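Local structure of NAD-dependent epimerase/dehydratase (Methanobrevibacter ruminantium, 6DNT) at residues V106-A111 with D131-L136; L123-N128 with A178-S183. The protein probably interconverts UDP-N-acetylglucosamine and its 4-epimer with the help of bound NAD, and is seen here with UDP-N-acetylmuramic acid. All blocks are in the same frame, centred on the assembly; numbering follows the deposited sequence. Where two conformers were deposited one is given.

Contact 1 (V106-A111 with D131-L136); sequences VFHLAA and DASLKL. With NAD (nicotinamide-adenine-dinucleotide), chain B.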
loop_
_atom_site.group_PDB
_atom_site.type_symbol
_atom_site.label_atom_id
_atom_site.label_comp_id
_atom_site.label_asym_id
_atom_site.label_seq_id
_atom_site.Cartn_x
_atom_site.Cartn_y
_atom_site.Cartn_z
ATOM N N VAL A 106 -11.304 11.702 13.964
ATOM C CA VAL A 106 -11.940 10.907 12.933
ATOM C C VAL A 106 -11.606 9.439 13.168
ATOM O O VAL A 106 -10.446 9.061 13.223
ATOM C CB VAL A 106 -11.480 11.325 11.524
ATOM C CG1 VAL A 106 -12.070 10.409 10.463
ATOM C CG2 VAL A 106 -11.860 12.781 11.264
ATOM N N PHE A 107 -12.649 8.632 13.324
ATOM C CA PHE A 107 -12.515 7.177 13.480
ATOM C C PHE A 107 -12.925 6.588 12.147
ATOM O O PHE A 107 -14.087 6.728 11.742
ATOM C CB PHE A 107 -13.413 6.659 14.587
ATOM C CG PHE A 107 -13.095 7.226 15.934
ATOM C CD1 PHE A 107 -13.696 8.420 16.345
ATOM C CD2 PHE A 107 -12.201 6.596 16.790
ATOM C CE1 PHE A 107 -13.412 8.964 17.588
ATOM C CE2 PHE A 107 -11.918 7.142 18.034
ATOM C CZ PHE A 107 -12.512 8.331 18.417
ATOM N N HIS A 108 -11.983 5.972 11.435
ATOM C CA HIS A 108 -12.267 5.488 10.101
ATOM C C HIS A 108 -12.469 3.973 10.110
ATOM O O HIS A 108 -11.505 3.212 10.072
ATOM C CB HIS A 108 -11.161 5.902 9.129
ATOM C CG HIS A 108 -11.376 5.436 7.734
ATOM N ND1 HIS A 108 -12.619 5.375 7.146
ATOM C CD2 HIS A 108 -10.494 5.031 6.788
ATOM C CE1 HIS A 108 -12.497 4.930 5.914
ATOM N NE2 HIS A 108 -11.217 4.719 5.670
ATOM N N LEU A 109 -13.733 3.563 10.156
ATOM C CA LEU A 109 -14.108 2.131 10.108
ATOM C C LEU A 109 -14.792 1.726 8.821
ATOM O O LEU A 109 -14.911 0.529 8.564
ATOM C CB LEU A 109 -15.009 1.769 11.290
ATOM C CG LEU A 109 -14.376 2.067 12.643
ATOM C CD1 LEU A 109 -15.009 3.295 13.286
ATOM C CD2 LEU A 109 -14.488 0.863 13.573
ATOM N N ALA A 110 -15.249 2.689 8.005
ATOM C CA ALA A 110 -15.931 2.346 6.761
ATOM C C ALA A 110 -14.953 1.615 5.847
ATOM O O ALA A 110 -13.830 2.070 5.668
ATOM C CB ALA A 110 -16.498 3.587 6.058
ATOM N N ALA A 111 -15.386 0.476 5.313
ATOM C CA ALA A 111 -14.591 -0.347 4.399
ATOM C C ALA A 111 -15.493 -1.432 3.855
ATOM O O ALA A 111 -16.521 -1.731 4.471
ATOM C CB ALA A 111 -13.427 -0.987 5.128
ATOM N N ASP A 131 -9.125 4.275 -2.146
ATOM C CA ASP A 131 -9.458 5.591 -2.712
ATOM C C ASP A 131 -10.268 6.424 -1.711
ATOM O O ASP A 131 -9.940 7.588 -1.444
ATOM C CB ASP A 131 -10.219 5.508 -4.039
ATOM C CG ASP A 131 -9.443 4.827 -5.149
ATOM O OD1 ASP A 131 -8.201 4.664 -5.066
ATOM O OD2 ASP A 131 -10.100 4.457 -6.156
ATOM N N ALA A 132 -11.290 5.821 -1.118
ATOM C CA ALA A 132 -12.130 6.553 -0.165
ATOM C C ALA A 132 -11.365 6.934 1.090
ATOM O O ALA A 132 -11.569 8.023 1.630
ATOM C CB ALA A 132 -13.361 5.754 0.208
ATOM N N SER A 133 -10.474 6.045 1.545
ATOM C CA SER A 133 -9.659 6.312 2.717
ATOM C C SER A 133 -8.743 7.501 2.434
ATOM O O SER A 133 -8.582 8.394 3.275
ATOM C CB SER A 133 -8.815 5.100 3.073
ATOM O OG SER A 133 -9.644 4.021 3.468
ATOM N N LEU A 134 -8.153 7.516 1.248
ATOM C CA LEU A 134 -7.255 8.616 0.892
ATOM C C LEU A 134 -8.002 9.934 0.845
ATOM O O LEU A 134 -7.501 10.960 1.350
ATOM C CB LEU A 134 -6.565 8.348 -0.444
ATOM C CG LEU A 134 -5.585 9.428 -0.888
ATOM C CD1 LEU A 134 -4.435 9.550 0.090
ATOM C CD2 LEU A 134 -5.071 9.108 -2.274
ATOM N N LYS A 135 -9.190 9.925 0.253
ATOM C CA LYS A 135 -10.004 11.154 0.224
ATOM C C LYS A 135 -10.277 11.654 1.634
ATOM O O LYS A 135 -10.225 12.864 1.896
ATOM C CB LYS A 135 -11.321 10.952 -0.533
ATOM C CG LYS A 135 -11.171 10.878 -2.038
ATOM C CD LYS A 135 -12.541 10.839 -2.702
ATOM C CE LYS A 135 -12.476 10.970 -4.217
ATOM N NZ LYS A 135 -13.850 11.026 -4.813
ATOM N N LEU A 136 -10.542 10.730 2.552
ATOM C CA LEU A 136 -10.762 11.090 3.935
ATOM C C LEU A 136 -9.504 11.676 4.576
ATOM O O LEU A 136 -9.556 12.710 5.258
ATOM C CB LEU A 136 -11.282 9.885 4.739
ATOM C CG LEU A 136 -11.558 10.090 6.229
ATOM C CD1 LEU A 136 -12.764 10.988 6.445
ATOM C CD2 LEU A 136 -11.731 8.726 6.902
HETATM P PA NAD B . -19.091 -3.572 8.857
HETATM O O1A NAD B . -20.103 -3.961 9.892
HETATM O O2A NAD B . -19.335 -3.963 7.441
HETATM O O5B NAD B . -18.921 -1.974 8.975
HETATM C C5B NAD B . -18.484 -1.186 7.869
HETATM C C4B NAD B . -19.451 -0.023 7.779
HETATM O O4B NAD B . -18.992 0.862 6.755
HETATM C C3B NAD B . -20.860 -0.452 7.386
HETATM O O3B NAD B . -21.787 0.152 8.277
HETATM C C2B NAD B . -21.028 0.002 5.945
HETATM O O2B NAD B . -22.363 0.364 5.555
HETATM C C1B NAD B . -20.067 1.173 5.874
HETATM N N9A NAD B . -19.436 1.426 4.571
HETATM C C8A NAD B . -18.766 0.542 3.790
HETATM N N7A NAD B . -18.258 1.157 2.693
HETATM C C5A NAD B . -18.577 2.476 2.799
HETATM C C6A NAD B . -18.347 3.686 1.995
HETATM N N6A NAD B . -17.659 3.607 0.845
HETATM N N1A NAD B . -18.859 4.867 2.462
HETATM C C2A NAD B . -19.549 4.941 3.614
HETATM N N3A NAD B . -19.796 3.871 4.406
HETATM C C4A NAD B . -19.334 2.642 4.034
HETATM O O3 NAD B . -17.635 -4.110 9.288
HETATM P PN NAD B . -16.958 -4.149 10.719
HETATM O O1N NAD B . -17.644 -3.242 11.697
HETATM O O2N NAD B . -16.711 -5.586 11.092
HETATM O O5D NAD B . -15.530 -3.537 10.331
HETATM C C5D NAD B . -15.209 -2.191 10.698
HETATM C C4D NAD B . -13.743 -1.945 10.349
HETATM O O4D NAD B . -12.924 -2.840 11.105
HETATM C C3D NAD B . -13.430 -2.188 8.877
HETATM O O3D NAD B . -12.456 -1.240 8.407
HETATM C C2D NAD B . -12.850 -3.581 8.879
HETATM O O2D NAD B . -12.018 -3.812 7.749
HETATM C C1D NAD B . -12.105 -3.590 10.195
HETATM N N1N NAD B . -11.845 -4.920 10.757
HETATM C C2N NAD B . -12.846 -5.700 11.200
HETATM C C3N NAD B . -12.582 -6.951 11.749
HETATM C C7N NAD B . -13.661 -7.882 12.252
HETATM O O7N NAD B . -13.323 -8.963 12.723
HETATM N N7N NAD B . -14.950 -7.571 12.163
HETATM C C4N NAD B . -11.247 -7.358 11.837
HETATM C C5N NAD B . -10.231 -6.545 11.365
HETATM C C6N NAD B . -10.558 -5.323 10.812
HETATM O O HOH W 1 -12.009 2.387 3.675
#

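Contact 2 (L123-N128 with A178-S183); sequences LRYNQN and AAQKAS. With NAD (nicotinamide-adenine-dinucleotide), chain B.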
loop_
_atom_site.group_PDB
_atom_site.type_symbol
_atom_site.label_atom_id
_atom_site.label_comp_id
_atom_site.label_asym_id
_atom_site.label_seq_id
_atom_site.Cartn_x
_atom_site.Cartn_y
_atom_site.Cartn_z
ATOM N N LEU A 123 -11.133 -4.305 -7.874
ATOM C CA LEU A 123 -11.235 -2.887 -8.212
ATOM C C LEU A 123 -12.270 -2.192 -7.340
ATOM O O LEU A 123 -12.006 -1.111 -6.814
ATOM C CB LEU A 123 -11.556 -2.682 -9.690
ATOM C CG LEU A 123 -11.528 -1.210 -10.136
ATOM C CD1 LEU A 123 -10.122 -0.649 -9.998
ATOM C CD2 LEU A 123 -12.065 -1.016 -11.554
ATOM N N ARG A 124 -13.446 -2.800 -7.167
ATOM C CA ARG A 124 -14.467 -2.201 -6.298
ATOM C C ARG A 124 -13.994 -2.056 -4.850
ATOM O O ARG A 124 -14.231 -1.038 -4.207
ATOM C CB ARG A 124 -15.777 -2.995 -6.336
ATOM C CG ARG A 124 -16.927 -2.207 -5.723
ATOM C CD ARG A 124 -18.271 -2.801 -6.076
ATOM N NE ARG A 124 -18.474 -4.001 -5.277
ATOM C CZ ARG A 124 -19.027 -4.042 -4.062
ATOM N NH1 ARG A 124 -19.463 -2.950 -3.454
ATOM N NH2 ARG A 124 -19.166 -5.216 -3.457
ATOM N N TYR A 125 -13.284 -3.068 -4.363
ATOM C CA TYR A 125 -12.682 -3.003 -3.035
ATOM C C TYR A 125 -11.597 -1.913 -2.950
ATOM O O TYR A 125 -11.492 -1.228 -1.934
ATOM C CB TYR A 125 -12.175 -4.379 -2.595
ATOM C CG TYR A 125 -13.289 -5.240 -2.007
ATOM C CD1 TYR A 125 -14.398 -5.596 -2.762
ATOM C CD2 TYR A 125 -13.235 -5.679 -0.690
ATOM C CE1 TYR A 125 -15.424 -6.365 -2.210
ATOM C CE2 TYR A 125 -14.253 -6.430 -0.145
ATOM C CZ TYR A 125 -15.343 -6.764 -0.911
ATOM O OH TYR A 125 -16.369 -7.518 -0.375
ATOM N N ASN A 126 -10.821 -1.743 -4.016
ATOM C CA ASN A 126 -9.821 -0.667 -4.069
ATOM C C ASN A 126 -10.467 0.730 -3.936
ATOM O O ASN A 126 -9.973 1.598 -3.220
ATOM C CB ASN A 126 -9.037 -0.754 -5.377
ATOM C CG ASN A 126 -7.911 0.264 -5.450
ATOM O OD1 ASN A 126 -6.936 0.155 -4.744
ATOM N ND2 ASN A 126 -8.070 1.268 -6.292
ATOM N N GLN A 127 -11.570 0.929 -4.645
ATOM C CA GLN A 127 -12.307 2.190 -4.578
ATOM C C GLN A 127 -12.778 2.487 -3.152
ATOM O O GLN A 127 -12.613 3.606 -2.661
ATOM C CB GLN A 127 -13.464 2.166 -5.588
ATOM C CG GLN A 127 -12.942 2.191 -7.019
ATOM C CD GLN A 127 -13.939 1.752 -8.079
ATOM O OE1 GLN A 127 -13.697 1.915 -9.284
ATOM N NE2 GLN A 127 -15.046 1.191 -7.648
ATOM N N ASN A 128 -13.321 1.480 -2.473
ATOM C CA ASN A 128 -13.855 1.669 -1.119
ATOM C C ASN A 128 -12.801 1.705 -0.022
ATOM O O ASN A 128 -12.991 2.373 1.009
ATOM C CB ASN A 128 -14.887 0.585 -0.813
ATOM C CG ASN A 128 -16.192 0.832 -1.524
ATOM O OD1 ASN A 128 -17.056 1.525 -0.991
ATOM N ND2 ASN A 128 -16.319 0.349 -2.758
ATOM N N ALA A 178 -6.124 -7.410 2.184
ATOM C CA ALA A 178 -4.948 -7.258 3.034
ATOM C C ALA A 178 -3.998 -6.206 2.478
ATOM O O ALA A 178 -3.446 -5.412 3.248
ATOM C CB ALA A 178 -4.224 -8.584 3.222
ATOM N N ALA A 179 -3.833 -6.179 1.160
ATOM C CA ALA A 179 -2.982 -5.161 0.503
ATOM C C ALA A 179 -3.557 -3.762 0.712
ATOM O O ALA A 179 -2.804 -2.803 0.928
ATOM C CB ALA A 179 -2.815 -5.468 -0.982
ATOM N N GLN A 180 -4.876 -3.654 0.642
ATOM C CA GLN A 180 -5.588 -2.377 0.851
ATOM C C GLN A 180 -5.429 -1.821 2.253
ATOM O O GLN A 180 -5.131 -0.638 2.416
ATOM C CB GLN A 180 -7.063 -2.513 0.472
ATOM C CG GLN A 180 -7.231 -2.725 -1.031
ATOM C CD GLN A 180 -8.454 -3.501 -1.502
ATOM O OE1 GLN A 180 -9.341 -3.851 -0.674
ATOM N NE2 GLN A 180 -8.541 -3.758 -2.771
ATOM N N LYS A 181 -5.594 -2.654 3.274
ATOM C CA LYS A 181 -5.360 -2.194 4.641
ATOM C C LYS A 181 -3.907 -1.765 4.869
ATOM O O LYS A 181 -3.646 -0.714 5.467
ATOM C CB LYS A 181 -5.805 -3.240 5.669
ATOM C CG LYS A 181 -7.307 -3.436 5.716
ATOM C CD LYS A 181 -8.037 -2.158 6.091
ATOM C CE LYS A 181 -9.492 -2.385 6.441
ATOM N NZ LYS A 181 -10.124 -1.123 6.874
ATOM N N ALA A 182 -2.969 -2.538 4.337
ATOM C CA ALA A 182 -1.564 -2.174 4.413
ATOM C C ALA A 182 -1.291 -0.852 3.693
ATOM O O ALA A 182 -0.544 -0.008 4.210
ATOM C CB ALA A 182 -0.685 -3.282 3.868
ATOM N N SER A 183 -1.894 -0.670 2.516
ATOM C CA SER A 183 -1.750 0.583 1.752
ATOM C C SER A 183 -2.223 1.783 2.564
ATOM O O SER A 183 -1.541 2.809 2.613
ATOM C CB SER A 183 -2.504 0.526 0.420
ATOM O OG SER A 183 -2.533 1.806 -0.210
HETATM P PA NAD B . -19.091 -3.572 8.857
HETATM O O1A NAD B . -20.103 -3.961 9.892
HETATM O O2A NAD B . -19.335 -3.963 7.441
HETATM O O5B NAD B . -18.921 -1.974 8.975
HETATM C C5B NAD B . -18.484 -1.186 7.869
HETATM C C4B NAD B . -19.451 -0.023 7.779
HETATM O O4B NAD B . -18.992 0.862 6.755
HETATM C C3B NAD B . -20.860 -0.452 7.386
HETATM O O3B NAD B . -21.787 0.152 8.277
HETATM C C2B NAD B . -21.028 0.002 5.945
HETATM O O2B NAD B . -22.363 0.364 5.555
HETATM C C1B NAD B . -20.067 1.173 5.874
HETATM N N9A NAD B . -19.436 1.426 4.571
HETATM C C8A NAD B . -18.766 0.542 3.790
HETATM N N7A NAD B . -18.258 1.157 2.693
HETATM C C5A NAD B . -18.577 2.476 2.799
HETATM C C6A NAD B . -18.347 3.686 1.995
HETATM N N6A NAD B . -17.659 3.607 0.845
HETATM N N1A NAD B . -18.859 4.867 2.462
HETATM C C2A NAD B . -19.549 4.941 3.614
HETATM N N3A NAD B . -19.796 3.871 4.406
HETATM C C4A NAD B . -19.334 2.642 4.034
HETATM O O3 NAD B . -17.635 -4.110 9.288
HETATM P PN NAD B . -16.958 -4.149 10.719
HETATM O O1N NAD B . -17.644 -3.242 11.697
HETATM O O2N NAD B . -16.711 -5.586 11.092
HETATM O O5D NAD B . -15.530 -3.537 10.331
HETATM C C5D NAD B . -15.209 -2.191 10.698
HETATM C C4D NAD B . -13.743 -1.945 10.349
HETATM O O4D NAD B . -12.924 -2.840 11.105
HETATM C C3D NAD B . -13.430 -2.188 8.877
HETATM O O3D NAD B . -12.456 -1.240 8.407
HETATM C C2D NAD B . -12.850 -3.581 8.879
HETATM O O2D NAD B . -12.018 -3.812 7.749
HETATM C C1D NAD B . -12.105 -3.590 10.195
HETATM N N1N NAD B . -11.845 -4.920 10.757
HETATM C C2N NAD B . -12.846 -5.700 11.200
HETATM C C3N NAD B . -12.582 -6.951 11.749
HETATM C C7N NAD B . -13.661 -7.882 12.252
HETATM O O7N NAD B . -13.323 -8.963 12.723
HETATM N N7N NAD B . -14.950 -7.571 12.163
HETATM C C4N NAD B . -11.247 -7.358 11.837
HETATM C C5N NAD B . -10.231 -6.545 11.365
HETATM C C6N NAD B . -10.558 -5.323 10.812
#

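Contact 1 (V106-A111 with D131-L136)
The imidazole of H108, buried at the end of strand 105-108, is held by hydrogen bonds at both ring nitrogens, which fix its rotation: NE2 donates to S133 OG on helix 122-142 (2.8 Å), and ND1 is bonded to T42 OG1 of the neighbouring strand 38-42. The serine oxygen lies practically in the ring plane, and the N-H points at it fairly straight (161°). One face of the ring carries the CD2 methyl of L136, a CH-pi contact 3.6 Å from the centroid and displaced toward the CG-ND1 rim. With chi1 at 180°, CG of H108 points away from its own amide nitrogen, which lays the ring alongside the leucine as the two run past each other in opposite directions. Farther back on the strand, V106 CG1 meets L136 tip to tip, 4.0 Å from CD2. S133 OG also bonds to N129 O and accepts a hydrogen bond from a water (2.9 Å), which also donates to A110 O. Beyond H108 the chain passes along NAD, whose O3D makes a weak hydrogen bond to L109 O. Residues 106-108 and 131-136 run antiparallel (173°), the arrangement of a Rossmann-type fold with the cofactor at the strand's C-terminal end.

Contact 2 (L123-N128 with A178-S183)
Q180 reaches across from helix 176-195 and lays its amide against the backbone of Y125 and N126, with no hydrogen bond between the two segments. Its chain is extended beyond CG (chi2 152°), bringing OE1 to 3.5 Å from Y125 CB, near the plane of the tyrosine ring at its edge. Q180 NE2 comes within 3.3 Å of N126 N, but both are donors; the amide is satisfied elsewhere, OE1 by N129 ND2 and NE2 by Y187 OH of the second subunit. That same hydroxyl bonds N126 OD1. N128 folds back on its own helix: with chi1 at -75°, ND2 donates to R124 O (2.9 Å, 168°) from the face of that carbonyl opposite to N128 N. This leaves OD1 facing the adenine of NAD, where it accepts from N6A at 2.8 Å. A leucine in place of N128 would probably leave the adenine amino group without this acceptor and R124 O without its second donor. K181 sends NZ to NAD O3D (2.8 Å), and S151 O on strand 147-153 takes a second bond from NZ. Helices 122-142 and 176-195 thus lie side by side, K181 reaching strand 147-153 while Q180 and N126 meet the second subunit.

After strands 38-42, 61-65 and 84-87 the chain runs along strand 105-108 into residues 109-111, then enters helix 122-142 at residues 123-128. Contact 1 closes the shorter loop, with 19 mostly helical residues between its segments, when the same helix comes back beside the strand at 131-136. Contact 2 closes a longer loop of 49 residues through strand 147-153 to helix 176-195. The two loops cross rather than nest, because 123-128 lies inside the first and 131-136 inside the second. Helix 122-142 is common to both, joined to the central sheet by contact 1 and to helix 176-195 by contact 2. Both contacts touch NAD and the second subunit, and A111 CB packs against K181 NZ.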